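PDB 3C3K: alanine racemase, which is, despite its name, built on the two-domain periplasmic binding protein-like fold also found in LacI-family regulators, and is probably a ligand-sensing protein. Local coordinates for residues 8-18 / 38-47; 90-98 / 133-141. All blocks are in the same frame, centred on the assembly; numbering follows the deposited sequence.

Interaction 1 (8-18 / 38-47); sequences TGMLLVMVSNI and GYRILLCNTE
Leu11 and Tyr39 meet at about a right angle: with CG of Leu11 beside its backbone N (chi1 -46°), CD2 leans to the ring of Tyr39 and comes 3.4 Å from its CD1. Gly9, paired with Tyr39, has no side chain, and the ring lies against its backbone, Tyr39 CD1 being 3.5 Å from Gly9 C. Further along the same face, CG2 of Val13 touches CG2 of Ile41 at 3.7 Å, and Val13 and Leu43 lie side by side, pointing the same way. On the other face the chain of Met10 bends at its last torsion and slants across Leu42, SD 3.7 Å from Leu42 CG. Between these side chains the backbones run parallel in an unbroken ladder, Leu42 N to Leu11 O being almost straight at 173°. Beyond it, OD1 of Asn45 receives Ile18 N at 2.8 Å from above its carbonyl plane, while its ND2 bonds Glu31 of the second subunit. Val15 O accepts from Glu47 N and, weakly, from Thr46 N. The segments are the two strands of a right-handed beta-alpha-beta crossover through helix 21-35, which packs on Ile41 and Val15; helix 239-254 covers Leu11 and Tyr39 on that face, helix 50-56 covers Leu12, Met14 and Cys44 on the other, and strand 68-70 continues the sheet beyond 9-15.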
loop_
_atom_site.group_PDB
_atom_site.type_symbol
_atom_site.label_atom_id
_atom_site.label_comp_id
_atom_site.label_asym_id
_atom_site.label_seq_id
_atom_site.Cartn_x
_atom_site.Cartn_y
_atom_site.Cartn_z
ATOM N N THR B 8 9.272 24.088 -12.550
ATOM C CA THR B 8 8.640 22.776 -12.354
ATOM C C THR B 8 7.304 22.959 -11.638
ATOM O O THR B 8 7.223 23.589 -10.567
ATOM C CB THR B 8 9.576 21.772 -11.579
ATOM O OG1 THR B 8 8.832 21.073 -10.565
ATOM C CG2 THR B 8 10.761 22.488 -10.930
ATOM N N GLY B 9 6.243 22.443 -12.243
ATOM C CA GLY B 9 4.929 22.557 -11.628
ATOM C C GLY B 9 4.642 21.424 -10.672
ATOM O O GLY B 9 5.457 20.555 -10.488
ATOM N N MET B 10 3.453 21.445 -10.083
ATOM C CA MET B 10 2.960 20.306 -9.343
ATOM C C MET B 10 1.533 20.004 -9.809
ATOM O O MET B 10 0.740 20.903 -10.208
ATOM C CB MET B 10 2.994 20.532 -7.802
ATOM C CG MET B 10 4.425 20.544 -7.155
ATOM S SD MET B 10 4.518 20.527 -5.321
ATOM C CE MET B 10 4.077 22.192 -4.923
ATOM N N LEU B 11 1.211 18.722 -9.728
ATOM C CA LEU B 11 -0.150 18.234 -9.910
ATOM C C LEU B 11 -0.673 17.625 -8.601
ATOM O O LEU B 11 0.104 16.989 -7.854
ATOM C CB LEU B 11 -0.143 17.193 -10.999
ATOM C CG LEU B 11 0.632 17.494 -12.285
ATOM C CD1 LEU B 11 0.530 16.287 -13.147
ATOM C CD2 LEU B 11 0.006 18.737 -12.989
ATOM N N LEU B 12 -1.941 17.864 -8.319
ATOM C CA LEU B 12 -2.660 17.254 -7.198
ATOM C C LEU B 12 -3.316 15.912 -7.585
ATOM O O LEU B 12 -4.141 15.847 -8.521
ATOM C CB LEU B 12 -3.733 18.225 -6.650
ATOM C CG LEU B 12 -4.666 17.714 -5.537
ATOM C CD1 LEU B 12 -3.875 17.329 -4.258
ATOM C CD2 LEU B 12 -5.630 18.762 -5.177
ATOM N N VAL B 13 -2.972 14.837 -6.861
ATOM C CA VAL B 13 -3.760 13.604 -6.955
ATOM C C VAL B 13 -4.622 13.410 -5.715
ATOM O O VAL B 13 -4.107 13.397 -4.608
ATOM C CB VAL B 13 -2.851 12.392 -7.178
ATOM C CG1 VAL B 13 -3.659 11.139 -7.513
ATOM C CG2 VAL B 13 -1.817 12.697 -8.299
ATOM N N MET B 14 -5.930 13.251 -5.910
ATOM C CA MET B 14 -6.877 12.962 -4.839
ATOM C C MET B 14 -7.106 11.468 -4.857
ATOM O O MET B 14 -7.808 10.951 -5.729
ATOM C CB MET B 14 -8.187 13.734 -5.080
ATOM C CG MET B 14 -8.147 15.241 -4.633
ATOM S SD MET B 14 -9.589 16.340 -5.071
ATOM C CE MET B 14 -10.159 15.514 -6.374
ATOM N N VAL B 15 -6.523 10.777 -3.885
ATOM C CA VAL B 15 -6.467 9.323 -3.826
ATOM C C VAL B 15 -7.647 8.769 -3.024
ATOM O O VAL B 15 -8.004 9.315 -1.958
ATOM C CB VAL B 15 -5.153 8.943 -3.135
ATOM C CG1 VAL B 15 -5.026 7.459 -2.915
ATOM C CG2 VAL B 15 -4.007 9.401 -4.039
ATOM N N SER B 16 -8.270 7.707 -3.531
ATOM C CA SER B 16 -9.392 7.133 -2.801
ATOM C C SER B 16 -8.969 6.384 -1.529
ATOM O O SER B 16 -9.653 6.428 -0.535
ATOM C CB SER B 16 -10.204 6.229 -3.735
ATOM O OG SER B 16 -9.324 5.300 -4.295
ATOM N N ASN B 17 -7.841 5.705 -1.534
ATOM C CA ASN B 17 -7.331 5.103 -0.272
ATOM C C ASN B 17 -5.868 4.763 -0.434
ATOM O O ASN B 17 -5.469 3.889 -1.190
ATOM C CB ASN B 17 -8.154 3.827 0.108
ATOM C CG ASN B 17 -7.721 3.199 1.425
ATOM O OD1 ASN B 17 -6.631 3.449 1.925
ATOM N ND2 ASN B 17 -8.589 2.338 1.981
ATOM N N ILE B 18 -5.058 5.466 0.297
ATOM C CA ILE B 18 -3.642 5.366 0.152
ATOM C C ILE B 18 -3.126 3.962 0.582
ATOM O O ILE B 18 -2.047 3.537 0.144
ATOM C CB ILE B 18 -2.982 6.561 0.903
ATOM C CG1 ILE B 18 -1.767 7.033 0.112
ATOM C CG2 ILE B 18 -2.857 6.307 2.464
ATOM C CD1 ILE B 18 -0.926 8.015 0.858
ATOM N N GLY B 38 7.926 17.639 -16.487
ATOM C CA GLY B 38 8.268 18.808 -15.690
ATOM C C GLY B 38 7.321 18.997 -14.517
ATOM O O GLY B 38 7.135 20.115 -14.000
ATOM N N TYR B 39 6.711 17.922 -14.071
ATOM C CA TYR B 39 5.825 18.035 -12.905
ATOM C C TYR B 39 6.242 17.090 -11.826
ATOM O O TYR B 39 6.710 16.009 -12.126
ATOM C CB TYR B 39 4.390 17.731 -13.318
ATOM C CG TYR B 39 3.783 18.834 -14.131
ATOM C CD1 TYR B 39 3.141 19.912 -13.510
ATOM C CD2 TYR B 39 3.800 18.795 -15.514
ATOM C CE1 TYR B 39 2.612 20.951 -14.236
ATOM C CE2 TYR B 39 3.267 19.846 -16.254
ATOM C CZ TYR B 39 2.650 20.901 -15.588
ATOM O OH TYR B 39 2.090 21.932 -16.290
ATOM N N ARG B 40 6.053 17.517 -10.577
ATOM C CA ARG B 40 6.046 16.642 -9.420
ATOM C C ARG B 40 4.621 16.541 -8.834
ATOM O O ARG B 40 3.719 17.305 -9.198
ATOM C CB ARG B 40 7.003 17.182 -8.330
ATOM C CG ARG B 40 8.380 17.571 -8.839
ATOM C CD ARG B 40 9.110 16.306 -9.220
ATOM N NE ARG B 40 10.474 16.569 -9.634
ATOM C CZ ARG B 40 11.406 15.643 -9.817
ATOM N NH1 ARG B 40 11.138 14.345 -9.677
ATOM N NH2 ARG B 40 12.599 16.031 -10.220
ATOM N N ILE B 41 4.432 15.612 -7.916
ATOM C CA ILE B 41 3.100 15.169 -7.569
ATOM C C ILE B 41 2.809 15.424 -6.095
ATOM O O ILE B 41 3.609 15.074 -5.238
ATOM C CB ILE B 41 3.001 13.633 -7.881
ATOM C CG1 ILE B 41 3.180 13.350 -9.406
ATOM C CG2 ILE B 41 1.737 13.035 -7.370
ATOM C CD1 ILE B 41 2.105 14.000 -10.252
ATOM N N LEU B 42 1.672 16.039 -5.785
ATOM C CA LEU B 42 1.244 16.097 -4.391
ATOM C C LEU B 42 0.033 15.201 -4.242
ATOM O O LEU B 42 -0.870 15.208 -5.126
ATOM C CB LEU B 42 0.891 17.499 -3.978
ATOM C CG LEU B 42 1.954 18.515 -3.603
ATOM C CD1 LEU B 42 1.218 19.813 -3.335
ATOM C CD2 LEU B 42 2.784 18.077 -2.403
ATOM N N LEU B 43 -0.023 14.422 -3.169
ATOM C CA LEU B 43 -1.167 13.533 -2.928
ATOM C C LEU B 43 -2.080 14.039 -1.826
ATOM O O LEU B 43 -1.646 14.686 -0.899
ATOM C CB LEU B 43 -0.691 12.130 -2.493
ATOM C CG LEU B 43 0.273 11.418 -3.404
ATOM C CD1 LEU B 43 0.653 10.151 -2.671
ATOM C CD2 LEU B 43 -0.374 11.096 -4.792
ATOM N N CYS B 44 -3.344 13.686 -1.889
ATOM C CA CYS B 44 -4.221 13.896 -0.737
ATOM C C CYS B 44 -5.028 12.633 -0.602
ATOM O O CYS B 44 -5.581 12.134 -1.606
ATOM C CB CYS B 44 -5.161 15.048 -0.953
ATOM S SG CYS B 44 -6.185 15.308 0.556
ATOM N N ASN B 45 -5.047 12.084 0.603
ATOM C CA ASN B 45 -5.772 10.859 0.858
ATOM C C ASN B 45 -7.165 11.267 1.227
ATOM O O ASN B 45 -7.525 11.349 2.414
ATOM C CB ASN B 45 -5.136 10.039 2.004
ATOM C CG ASN B 45 -5.794 8.706 2.152
ATOM O OD1 ASN B 45 -6.015 8.012 1.138
ATOM N ND2 ASN B 45 -6.177 8.349 3.398
ATOM N N THR B 46 -7.960 11.526 0.193
ATOM C CA THR B 46 -9.274 12.206 0.374
ATOM C C THR B 46 -10.319 11.196 0.804
ATOM O O THR B 46 -11.233 11.491 1.588
ATOM C CB THR B 46 -9.717 12.974 -0.941
ATOM O OG1 THR B 46 -9.470 12.152 -2.083
ATOM C CG2 THR B 46 -8.915 14.217 -1.137
ATOM N N GLU B 47 -10.209 9.983 0.271
ATOM C CA GLU B 47 -11.206 8.918 0.575
ATOM C C GLU B 47 -12.651 9.335 0.400
ATOM O O GLU B 47 -13.530 9.008 1.265
ATOM C CB GLU B 47 -11.036 8.434 2.007
ATOM C CG GLU B 47 -9.620 8.031 2.320
ATOM C CD GLU B 47 -9.493 7.353 3.680
ATOM O OE1 GLU B 47 -9.164 7.994 4.694
ATOM O OE2 GLU B 47 -9.714 6.146 3.728
#

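Interaction 2 (90-98 / 133-141); sequences VQCAEYDPL and DLAYQYAQH
Glu94 reaches across to the start of helix 137-152 and puts its carboxylate against the first backbone N-H groups there. Its CB does not point at the helix, but the chain bends at the second torsion (chi2 -87°) and brings CD to 3.2 Å from Gln137 N. Beyond CD the two oxygens divide the work. OE2 takes Gln137 N on its syn lone pair at 2.7 Å, a fairly straight bond of 161°, and also accepts from Leu74 N; Tyr136 CA lies near it. OE1 takes a weak, bent bond from Tyr138 N, lies 3.1 Å from Gln137 CB, and accepts a hydrogen bond from a water. That same water accepts from Tyr95 N and from Gln137 NE2, so it ties the loop, the carboxylate and the glutamine together. Gln137 itself reaches back, its chain extended beyond CG; NE2 lies 2.5 Å from Tyr95 O, a bond so short and bent that its details are doubtful. The ring of Tyr138 comes close to Ala93 O, CD2 being 3.1 Å away, and one face of it lies under Tyr136 CB, which sits over the ring centre. A negative group here would probably be stabilised by the helix dipole. Tyr136 holds the N-cap position, while the Glu94 carboxylate comes from a distant part of the chain. The arrangement bridges the two lobes of the periplasmic binding protein-like fold, in the cleft between them, with a glycerol beside Tyr138, probably from the crystallisation liquor, though such molecules often mark pockets.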
loop_
_atom_site.group_PDB
_atom_site.type_symbol
_atom_site.label_atom_id
_atom_site.label_comp_id
_atom_site.label_asym_id
_atom_site.label_seq_id
_atom_site.Cartn_x
_atom_site.Cartn_y
_atom_site.Cartn_z
ATOM N N VAL B 90 -9.121 15.362 -14.344
ATOM C CA VAL B 90 -9.267 14.032 -14.925
ATOM C C VAL B 90 -9.723 13.116 -13.835
ATOM O O VAL B 90 -9.227 13.209 -12.735
ATOM C CB VAL B 90 -7.954 13.456 -15.479
ATOM C CG1 VAL B 90 -8.144 12.043 -15.939
ATOM C CG2 VAL B 90 -7.418 14.271 -16.673
ATOM N N GLN B 91 -10.643 12.211 -14.157
ATOM C CA GLN B 91 -11.122 11.239 -13.210
ATOM C C GLN B 91 -10.568 9.873 -13.556
ATOM O O GLN B 91 -10.565 9.469 -14.726
ATOM C CB GLN B 91 -12.653 11.230 -13.151
ATOM C CG GLN B 91 -13.224 9.866 -12.574
ATOM C CD GLN B 91 -13.529 10.043 -11.088
ATOM O OE1 GLN B 91 -14.097 11.059 -10.706
ATOM N NE2 GLN B 91 -13.147 9.074 -10.259
ATOM N N CYS B 92 -10.045 9.176 -12.565
ATOM C CA CYS B 92 -9.562 7.789 -12.731
ATOM C C CYS B 92 -10.496 6.782 -12.115
ATOM O O CYS B 92 -11.001 6.984 -11.010
ATOM C CB CYS B 92 -8.241 7.575 -11.996
ATOM S SG CYS B 92 -6.810 8.338 -12.691
ATOM N N ALA B 93 -10.668 5.649 -12.799
ATOM C CA ALA B 93 -11.288 4.469 -12.221
ATOM C C ALA B 93 -12.762 4.582 -11.971
ATOM O O ALA B 93 -13.323 3.672 -11.460
ATOM C CB ALA B 93 -10.585 4.032 -10.928
ATOM N N GLU B 94 -13.382 5.681 -12.336
ATOM C CA GLU B 94 -14.842 5.763 -12.407
ATOM C C GLU B 94 -15.220 6.091 -13.864
ATOM O O GLU B 94 -14.534 6.846 -14.541
ATOM C CB GLU B 94 -15.392 6.823 -11.456
ATOM C CG GLU B 94 -15.253 6.511 -9.972
ATOM C CD GLU B 94 -16.411 5.703 -9.446
ATOM O OE1 GLU B 94 -16.692 4.636 -10.034
ATOM O OE2 GLU B 94 -17.043 6.142 -8.458
ATOM N N TYR B 95 -16.286 5.491 -14.347
ATOM C CA TYR B 95 -16.692 5.657 -15.745
ATOM C C TYR B 95 -18.132 6.108 -15.873
ATOM O O TYR B 95 -19.035 5.340 -15.528
ATOM C CB TYR B 95 -16.547 4.329 -16.473
ATOM C CG TYR B 95 -16.933 4.326 -17.917
ATOM C CD1 TYR B 95 -16.325 5.186 -18.806
ATOM C CD2 TYR B 95 -17.825 3.403 -18.407
ATOM C CE1 TYR B 95 -16.631 5.190 -20.141
ATOM C CE2 TYR B 95 -18.138 3.362 -19.733
ATOM C CZ TYR B 95 -17.511 4.270 -20.600
ATOM O OH TYR B 95 -17.778 4.267 -21.918
ATOM N N ASP B 96 -18.328 7.339 -16.375
ATOM C CA ASP B 96 -19.628 7.819 -16.791
ATOM C C ASP B 96 -19.441 8.586 -18.085
ATOM O O ASP B 96 -18.834 9.663 -18.087
ATOM C CB ASP B 96 -20.222 8.782 -15.783
ATOM C CG ASP B 96 -21.616 9.233 -16.193
ATOM O OD1 ASP B 96 -22.120 8.778 -17.266
ATOM O OD2 ASP B 96 -22.212 10.004 -15.415
ATOM N N PRO B 97 -19.880 8.004 -19.214
ATOM C CA PRO B 97 -19.638 8.729 -20.488
ATOM C C PRO B 97 -20.455 10.027 -20.688
ATOM O O PRO B 97 -20.180 10.813 -21.620
ATOM C CB PRO B 97 -19.916 7.676 -21.589
ATOM C CG PRO B 97 -20.395 6.393 -20.870
ATOM C CD PRO B 97 -20.444 6.652 -19.382
ATOM N N LEU B 98 -21.432 10.268 -19.815
ATOM C CA LEU B 98 -22.197 11.489 -19.866
ATOM C C LEU B 98 -21.505 12.541 -18.992
ATOM O O LEU B 98 -21.808 13.745 -19.058
ATOM C CB LEU B 98 -23.653 11.235 -19.421
ATOM C CG LEU B 98 -24.434 10.407 -20.456
ATOM C CD1 LEU B 98 -25.853 10.304 -19.995
ATOM C CD2 LEU B 98 -24.360 10.973 -21.932
ATOM N N ASP B 133 -17.398 -0.517 -0.494
ATOM C CA ASP B 133 -17.970 0.849 -0.245
ATOM C C ASP B 133 -18.736 1.298 -1.482
ATOM O O ASP B 133 -18.143 1.694 -2.491
ATOM C CB ASP B 133 -16.789 1.794 0.013
ATOM C CG ASP B 133 -17.180 3.275 0.253
ATOM O OD1 ASP B 133 -18.369 3.704 0.338
ATOM O OD2 ASP B 133 -16.190 4.026 0.366
ATOM N N LEU B 134 -20.059 1.198 -1.404
ATOM C CA LEU B 134 -20.950 1.534 -2.516
ATOM C C LEU B 134 -21.031 3.005 -2.940
ATOM O O LEU B 134 -21.755 3.287 -3.867
ATOM C CB LEU B 134 -22.380 1.021 -2.226
ATOM C CG LEU B 134 -22.704 -0.490 -2.411
ATOM C CD1 LEU B 134 -24.197 -0.689 -2.074
ATOM C CD2 LEU B 134 -22.439 -1.024 -3.809
ATOM N N ALA B 135 -20.373 3.951 -2.250
ATOM C CA ALA B 135 -20.324 5.327 -2.746
ATOM C C ALA B 135 -19.588 5.330 -4.114
ATOM O O ALA B 135 -19.862 6.177 -4.957
ATOM C CB ALA B 135 -19.564 6.266 -1.713
ATOM N N TYR B 136 -18.704 4.347 -4.360
ATOM C CA TYR B 136 -17.982 4.282 -5.649
ATOM C C TYR B 136 -18.778 3.603 -6.744
ATOM O O TYR B 136 -19.352 2.498 -6.545
ATOM C CB TYR B 136 -16.642 3.624 -5.483
ATOM C CG TYR B 136 -15.712 4.409 -4.572
ATOM C CD1 TYR B 136 -15.791 4.299 -3.178
ATOM C CD2 TYR B 136 -14.738 5.270 -5.117
ATOM C CE1 TYR B 136 -14.936 5.069 -2.350
ATOM C CE2 TYR B 136 -13.872 5.993 -4.305
ATOM C CZ TYR B 136 -13.956 5.895 -2.942
ATOM O OH TYR B 136 -13.085 6.648 -2.143
ATOM N N GLN B 137 -18.826 4.248 -7.915
ATOM C CA GLN B 137 -19.663 3.699 -8.983
ATOM C C GLN B 137 -19.062 2.360 -9.395
ATOM O O GLN B 137 -19.777 1.411 -9.733
ATOM C CB GLN B 137 -19.830 4.653 -10.181
ATOM C CG GLN B 137 -20.928 4.208 -11.138
ATOM C CD GLN B 137 -21.039 5.017 -12.429
ATOM O OE1 GLN B 137 -22.067 5.647 -12.647
ATOM N NE2 GLN B 137 -20.009 4.980 -13.297
ATOM N N TYR B 138 -17.751 2.224 -9.325
ATOM C CA TYR B 138 -17.282 0.920 -9.710
ATOM C C TYR B 138 -17.812 -0.162 -8.741
ATOM O O TYR B 138 -18.050 -1.273 -9.150
ATOM C CB TYR B 138 -15.780 0.840 -9.855
ATOM C CG TYR B 138 -14.966 1.289 -8.666
ATOM C CD1 TYR B 138 -14.744 0.452 -7.550
ATOM C CD2 TYR B 138 -14.297 2.529 -8.703
ATOM C CE1 TYR B 138 -13.932 0.919 -6.457
ATOM C CE2 TYR B 138 -13.513 2.970 -7.655
ATOM C CZ TYR B 138 -13.311 2.157 -6.564
ATOM O OH TYR B 138 -12.457 2.670 -5.586
ATOM N N ALA B 139 -17.990 0.157 -7.466
ATOM C CA ALA B 139 -18.478 -0.897 -6.573
ATOM C C ALA B 139 -19.940 -1.201 -6.879
ATOM O O ALA B 139 -20.398 -2.364 -6.749
ATOM C CB ALA B 139 -18.258 -0.560 -5.090
ATOM N N GLN B 140 -20.672 -0.182 -7.305
ATOM C CA GLN B 140 -22.087 -0.360 -7.705
ATOM C C GLN B 140 -22.186 -1.237 -8.986
ATOM O O GLN B 140 -23.010 -2.152 -9.076
ATOM C CB GLN B 140 -22.696 0.998 -7.960
ATOM C CG GLN B 140 -22.885 1.908 -6.659
ATOM C CD GLN B 140 -23.261 3.308 -7.069
ATOM O OE1 GLN B 140 -24.012 3.463 -7.985
ATOM N NE2 GLN B 140 -22.686 4.309 -6.449
ATOM N N HIS B 141 -21.318 -0.970 -9.948
ATOM C CA HIS B 141 -21.341 -1.661 -11.233
ATOM C C HIS B 141 -20.945 -3.123 -11.050
ATOM O O HIS B 141 -21.461 -4.023 -11.758
ATOM C CB HIS B 141 -20.294 -1.048 -12.176
ATOM C CG HIS B 141 -20.748 0.206 -12.847
ATOM N ND1 HIS B 141 -22.060 0.637 -12.819
ATOM C CD2 HIS B 141 -20.067 1.126 -13.556
ATOM C CE1 HIS B 141 -22.170 1.759 -13.500
ATOM N NE2 HIS B 141 -20.978 2.065 -13.982
HETATM O O HOH W 1 -17.681 3.871 -12.641
#

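Interaction 1 is the buried one, two neighbouring strands of a six-stranded parallel sheet, joined by a regular backbone ladder with apolar side chains on both faces, and part of it faces the second subunit. Interaction 2 is smaller and only partly buried: the loop after strand 89-92 of that same sheet meets a helix start in the other lobe, through a carboxylate, an amide and a water. One builds the core of a lobe, the other joins the two lobes. They touch at the sheet's C-terminal edge, where Ser16 CB lies 3.3 Å from Tyr136 OH, whose hydrogen-bond partner is Ser48.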